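Local coordinates for alcohol dehydrogenase (Aeropyrum pernix, PDB 1H2B), which probably oxidises alcohols with NAD+ as coenzyme, as a zinc-containing member of the medium-chain alcohol dehydrogenase family, at residues Val161-Leu166 against Leu321-Lys326; Val203-Val208 against His316-Leu321. All coordinates share one frame; numbering follows the deposited sequence.

How the contacts relate
Both contacts use helix 312-323, whose last turns meet two different parts of the chain, and their centres lie about 9 Å apart on the same side of the chain's centre. Along the sequence contact 2 (203-208 with 316-321) is nested within the loop that contact 1 (161-166 with 321-326) closes. Leu321 belongs to both, and Met163 CE of contact 1 also packs on Val319 CG1 of contact 2. Helix 312-323 follows strand 303-306, an outermost strand of the parallel coenzyme-binding sheet. The two contacts fasten helix 312-323, beside the interface with the second subunit, to Rossmann helix 197-209 and to the turn joining helices 157-162 and 166-181, which leads to zinc ligand Asp168.

Contact 1: Val161-Leu166 against Leu321-Lys326; sequences VEMAPL and LALQGK
Ala322 presents its methyl group to two side chains of the 161-166 segment. Leu166 comes closest, its CD1 lying 3.5 Å from Ala322 CB, tighter than usual for two carbons. Met163 adds the tip of its thioether chain, with CE 4.2 Å from Ala322 CB. The same CE methyl lies 4.0 Å from Leu323 CD2, and the Met163 and Leu323 side chains cross at about a right angle. No hydrogen bond spans the interface, and the two segments bury 130 Å² between them.

Met163 runs extended through chi2 and then bends at its last torsion (chi3 79°), which turns CE toward the pair Ala322 and Leu323. Leu323 begins at an angle to the other segment, and its CD2 branch closes the distance. This outer side is the more open one, since Leu323 is exposed whereas Met163 and Leu166 are buried.

A type I beta turn from Met163 to Leu166 joins helix 157-162 to helix 166-181, and it faces the C-terminal end of helix 312-323. Leu166 N donates to Met163 O at 3.0 Å and closes the turn; the side chains of both its end residues head for Ala322. On the other segment a Schellman motif ends the helix: Lys326 N bonds Leu321 O at 2.9 Å and Gly325 N bonds Ala322 O at 2.9 Å, with Gly325 at positive phi (80°).

Further out, Met163 rests on Leu151 and Ile155, while Val161 and Pro165 pack against strand 354-358. Gln324 and Lys326 touch Thr213 and Lys207 of the second subunit. The Leu166 side chain is about 8 Å from that of Asp168, a ligand of the zinc ion also held by Cys54 and His79.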
loop_
_atom_site.group_PDB
_atom_site.type_symbol
_atom_site.label_atom_id
_atom_site.label_comp_id
_atom_site.label_asym_id
_atom_site.label_seq_id
_atom_site.Cartn_x
_atom_site.Cartn_y
_atom_site.Cartn_z
ATOM N N VAL B 161 23.923 -20.242 18.581
ATOM C CA VAL B 161 24.358 -20.901 17.353
ATOM C C VAL B 161 23.162 -21.290 16.476
ATOM O O VAL B 161 23.203 -21.145 15.238
ATOM C CB VAL B 161 25.177 -22.171 17.729
ATOM C CG1 VAL B 161 25.415 -23.079 16.503
ATOM C CG2 VAL B 161 26.509 -21.746 18.357
ATOM N N GLU B 162 22.077 -21.753 17.109
ATOM C CA GLU B 162 20.853 -22.098 16.416
ATOM C C GLU B 162 20.192 -20.900 15.729
ATOM O O GLU B 162 19.431 -21.077 14.804
ATOM C CB GLU B 162 19.884 -22.773 17.403
ATOM C CG GLU B 162 20.190 -24.255 17.594
ATOM C CD GLU B 162 19.116 -24.986 18.392
ATOM O OE1 GLU B 162 17.939 -24.512 18.434
ATOM O OE2 GLU B 162 19.459 -26.044 18.973
ATOM N N MET B 163 20.516 -19.696 16.175
ATOM C CA MET B 163 20.004 -18.489 15.555
ATOM C C MET B 163 20.837 -18.041 14.360
ATOM O O MET B 163 20.434 -17.093 13.680
ATOM C CB MET B 163 19.967 -17.362 16.587
ATOM C CG MET B 163 18.873 -17.632 17.675
ATOM S SD MET B 163 18.732 -16.219 18.840
ATOM C CE MET B 163 17.730 -15.038 17.882
ATOM N N ALA B 164 21.998 -18.645 14.128
ATOM C CA ALA B 164 22.885 -18.136 13.095
ATOM C C ALA B 164 22.176 -17.962 11.741
ATOM O O ALA B 164 22.328 -16.918 11.090
ATOM C CB ALA B 164 24.146 -19.026 12.889
ATOM N N PRO B 165 21.421 -18.980 11.298
ATOM C CA PRO B 165 20.809 -18.845 9.967
ATOM C C PRO B 165 19.821 -17.719 9.846
ATOM O O PRO B 165 19.549 -17.370 8.684
ATOM C CB PRO B 165 20.141 -20.213 9.755
ATOM C CG PRO B 165 21.074 -21.118 10.535
ATOM C CD PRO B 165 21.191 -20.341 11.843
ATOM N N LEU B 166 19.331 -17.149 10.942
ATOM C CA LEU B 166 18.404 -16.004 10.813
ATOM C C LEU B 166 19.095 -14.816 10.112
ATOM O O LEU B 166 18.422 -13.966 9.494
ATOM C CB LEU B 166 17.876 -15.541 12.214
ATOM C CG LEU B 166 17.181 -16.674 12.969
ATOM C CD1 LEU B 166 16.825 -16.085 14.317
ATOM C CD2 LEU B 166 15.863 -17.113 12.259
ATOM N N LEU B 321 10.567 -12.663 16.405
ATOM C CA LEU B 321 9.803 -13.884 16.210
ATOM C C LEU B 321 10.545 -15.117 16.750
ATOM O O LEU B 321 9.951 -16.008 17.347
ATOM C CB LEU B 321 9.569 -14.113 14.707
ATOM C CG LEU B 321 8.419 -13.432 14.024
ATOM C CD1 LEU B 321 8.414 -13.880 12.553
ATOM C CD2 LEU B 321 7.069 -13.767 14.715
ATOM N N ALA B 322 11.853 -15.182 16.521
ATOM C CA ALA B 322 12.651 -16.302 17.005
ATOM C C ALA B 322 12.698 -16.334 18.543
ATOM O O ALA B 322 12.512 -17.414 19.148
ATOM C CB ALA B 322 14.062 -16.277 16.377
ATOM N N LEU B 323 12.864 -15.163 19.141
ATOM C CA LEU B 323 12.939 -15.086 20.614
ATOM C C LEU B 323 11.579 -15.424 21.213
ATOM O O LEU B 323 11.511 -15.944 22.351
ATOM C CB LEU B 323 13.444 -13.729 21.064
ATOM C CG LEU B 323 14.928 -13.539 20.714
ATOM C CD1 LEU B 323 15.346 -12.104 21.049
ATOM C CD2 LEU B 323 15.839 -14.584 21.412
ATOM N N GLN B 324 10.499 -15.158 20.472
ATOM C CA GLN B 324 9.142 -15.564 20.877
ATOM C C GLN B 324 8.864 -17.052 20.728
ATOM O O GLN B 324 7.796 -17.535 21.152
ATOM C CB GLN B 324 8.072 -14.770 20.088
ATOM C CG GLN B 324 8.015 -13.319 20.455
ATOM C CD GLN B 324 7.087 -12.526 19.563
ATOM O OE1 GLN B 324 6.666 -13.016 18.493
ATOM N NE2 GLN B 324 6.778 -11.335 19.964
ATOM N N GLY B 325 9.785 -17.771 20.071
ATOM C CA GLY B 325 9.621 -19.182 19.820
ATOM C C GLY B 325 8.731 -19.514 18.643
ATOM O O GLY B 325 8.258 -20.648 18.523
ATOM N N LYS B 326 8.495 -18.535 17.755
ATOM C CA LYS B 326 7.545 -18.699 16.652
ATOM C C LYS B 326 8.209 -19.159 15.354
ATOM O O LYS B 326 7.545 -19.577 14.423
ATOM C CB LYS B 326 6.725 -17.443 16.420
ATOM C CG LYS B 326 5.794 -17.175 17.601
ATOM C CD LYS B 326 5.032 -15.918 17.454
ATOM C CE LYS B 326 4.328 -15.562 18.777
ATOM N NZ LYS B 326 3.447 -14.353 18.654
#

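Contact 2: Val203-Val208 against His316-Leu321; sequences VQLLKV and HELVTL
Leu205 and Val208, one turn apart on helix 197-209, meet Leu318 and Leu321, likewise one turn apart on helix 312-323. All the contacts across the interface are apolar. The closest joins Leu205 CD2 to Leu321 CD1 at 3.6 Å, where the side chains approach at a slant. The same Leu205 methyl also lies 4.1 Å from Leu318 CD1, this time with the side chains at about a right angle, so one branch serves both leucines. Val208 and Leu321 meet tip to tip, CG1 to CD2, at 3.9 Å. Leu321 thus divides its branches, CD1 going to Leu205 and CD2 to Val208. Leu318 sets out obliquely to the other helix, but with CG anti to its backbone N (chi1 174°) its CD1 end comes nearer.

The helix segments cross at 87°, and the axes of the two short segments approach no closer than 12.9 Å, so only the ends of the side chains meet. Helix 197-209 follows the first strand, 189-193, of the Rossmann fold; its N-terminal end carries the NAD+-binding residues Gly197 and Leu198. Helix 166-181 adds to the apolar layer, with Tyr174 and Val177 against Leu205 and Leu166 against Leu318.

Polar interactions lie around this patch. Glu317 OE1 forms a salt bridge with Lys178 and a hydrogen bond with Tyr174 OH, and Gln204 NE2 bonds to Arg328 O. Against the second subunit, Leu321 packs on its Pro186 and Thr320 on its Gly187.

With 139 Å² buried and no bond across the interface, the two helices are held here by the fit of branched methyl groups, while directional bonding is left to the polar residues that tie each helix to other parts of the chain.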
loop_
_atom_site.group_PDB
_atom_site.type_symbol
_atom_site.label_atom_id
_atom_site.label_comp_id
_atom_site.label_asym_id
_atom_site.label_seq_id
_atom_site.Cartn_x
_atom_site.Cartn_y
_atom_site.Cartn_z
ATOM N N VAL B 203 8.512 -21.763 5.170
ATOM C CA VAL B 203 7.282 -22.520 5.493
ATOM C C VAL B 203 6.720 -22.040 6.823
ATOM O O VAL B 203 5.520 -21.749 6.920
ATOM C CB VAL B 203 7.541 -24.060 5.575
ATOM C CG1 VAL B 203 6.291 -24.816 6.176
ATOM C CG2 VAL B 203 7.900 -24.624 4.202
ATOM N N GLN B 204 7.581 -21.945 7.839
ATOM C CA GLN B 204 7.150 -21.483 9.153
ATOM C C GLN B 204 6.630 -20.054 9.107
ATOM O O GLN B 204 5.615 -19.722 9.702
ATOM C CB GLN B 204 8.306 -21.534 10.155
ATOM C CG GLN B 204 8.881 -22.915 10.346
ATOM C CD GLN B 204 10.109 -22.872 11.221
ATOM O OE1 GLN B 204 10.012 -22.517 12.420
ATOM N NE2 GLN B 204 11.274 -23.153 10.637
ATOM N N LEU B 205 7.333 -19.192 8.400
ATOM C CA LEU B 205 6.908 -17.816 8.348
ATOM C C LEU B 205 5.586 -17.610 7.617
ATOM O O LEU B 205 4.836 -16.750 8.012
ATOM C CB LEU B 205 8.012 -16.956 7.704
ATOM C CG LEU B 205 9.296 -16.876 8.520
ATOM C CD1 LEU B 205 10.354 -16.103 7.724
ATOM C CD2 LEU B 205 9.041 -16.131 9.819
ATOM N N LEU B 206 5.336 -18.376 6.557
ATOM C CA LEU B 206 4.061 -18.288 5.837
ATOM C C LEU B 206 2.913 -18.645 6.804
ATOM O O LEU B 206 1.849 -18.029 6.753
ATOM C CB LEU B 206 4.051 -19.150 4.588
ATOM C CG LEU B 206 4.934 -18.659 3.404
ATOM C CD1 LEU B 206 5.199 -19.783 2.407
ATOM C CD2 LEU B 206 4.168 -17.449 2.763
ATOM N N LYS B 207 3.148 -19.597 7.704
ATOM C CA LYS B 207 2.087 -19.920 8.677
ATOM C C LYS B 207 1.848 -18.877 9.772
ATOM O O LYS B 207 0.723 -18.757 10.290
ATOM C CB LYS B 207 2.385 -21.284 9.326
ATOM C CG LYS B 207 2.371 -22.464 8.357
ATOM C CD LYS B 207 1.022 -22.683 7.670
ATOM C CE LYS B 207 -0.069 -23.001 8.683
ATOM N NZ LYS B 207 -1.294 -23.497 8.007
ATOM N N VAL B 208 2.910 -18.194 10.178
ATOM C CA VAL B 208 2.898 -17.179 11.201
ATOM C C VAL B 208 2.367 -15.862 10.640
ATOM O O VAL B 208 1.653 -15.114 11.349
ATOM C CB VAL B 208 4.379 -16.939 11.728
ATOM C CG1 VAL B 208 4.450 -15.687 12.582
ATOM C CG2 VAL B 208 4.852 -18.161 12.473
ATOM N N HIS B 316 15.595 -7.291 12.728
ATOM C CA HIS B 316 15.129 -7.109 14.098
ATOM C C HIS B 316 13.782 -7.772 14.334
ATOM O O HIS B 316 13.590 -8.441 15.352
ATOM C CB HIS B 316 15.027 -5.605 14.383
ATOM C CG HIS B 316 14.820 -5.309 15.824
ATOM N ND1 HIS B 316 15.864 -5.192 16.717
ATOM C CD2 HIS B 316 13.686 -5.188 16.541
ATOM C CE1 HIS B 316 15.372 -4.980 17.926
ATOM N NE2 HIS B 316 14.053 -4.975 17.843
ATOM N N GLU B 317 12.822 -7.577 13.414
ATOM C CA GLU B 317 11.534 -8.255 13.530
ATOM C C GLU B 317 11.655 -9.775 13.548
ATOM O O GLU B 317 10.982 -10.468 14.294
ATOM C CB GLU B 317 10.633 -7.854 12.361
ATOM C CG GLU B 317 10.260 -6.365 12.472
ATOM C CD GLU B 317 9.537 -5.802 11.274
ATOM O OE1 GLU B 317 9.208 -6.548 10.335
ATOM O OE2 GLU B 317 9.284 -4.585 11.269
ATOM N N LEU B 318 12.508 -10.319 12.676
ATOM C CA LEU B 318 12.675 -11.745 12.629
ATOM C C LEU B 318 13.304 -12.297 13.915
ATOM O O LEU B 318 12.872 -13.331 14.403
ATOM C CB LEU B 318 13.493 -12.117 11.353
ATOM C CG LEU B 318 13.846 -13.593 11.295
ATOM C CD1 LEU B 318 12.656 -14.552 11.081
ATOM C CD2 LEU B 318 14.881 -13.748 10.182
ATOM N N VAL B 319 14.325 -11.603 14.449
ATOM C CA VAL B 319 14.914 -11.985 15.700
ATOM C C VAL B 319 13.823 -12.000 16.795
ATOM O O VAL B 319 13.812 -12.912 17.603
ATOM C CB VAL B 319 16.049 -11.063 16.058
ATOM C CG1 VAL B 319 16.501 -11.289 17.545
ATOM C CG2 VAL B 319 17.222 -11.335 15.139
ATOM N N THR B 320 12.937 -11.007 16.785
ATOM C CA THR B 320 11.821 -10.999 17.733
ATOM C C THR B 320 10.958 -12.272 17.623
ATOM O O THR B 320 10.664 -12.946 18.626
ATOM C CB THR B 320 10.972 -9.759 17.521
ATOM O OG1 THR B 320 11.724 -8.587 17.888
ATOM C CG2 THR B 320 9.723 -9.843 18.487
ATOM N N LEU B 321 10.567 -12.663 16.405
ATOM C CA LEU B 321 9.803 -13.884 16.210
ATOM C C LEU B 321 10.545 -15.117 16.750
ATOM O O LEU B 321 9.951 -16.008 17.347
ATOM C CB LEU B 321 9.569 -14.113 14.707
ATOM C CG LEU B 321 8.419 -13.432 14.024
ATOM C CD1 LEU B 321 8.414 -13.880 12.553
ATOM C CD2 LEU B 321 7.069 -13.767 14.715
#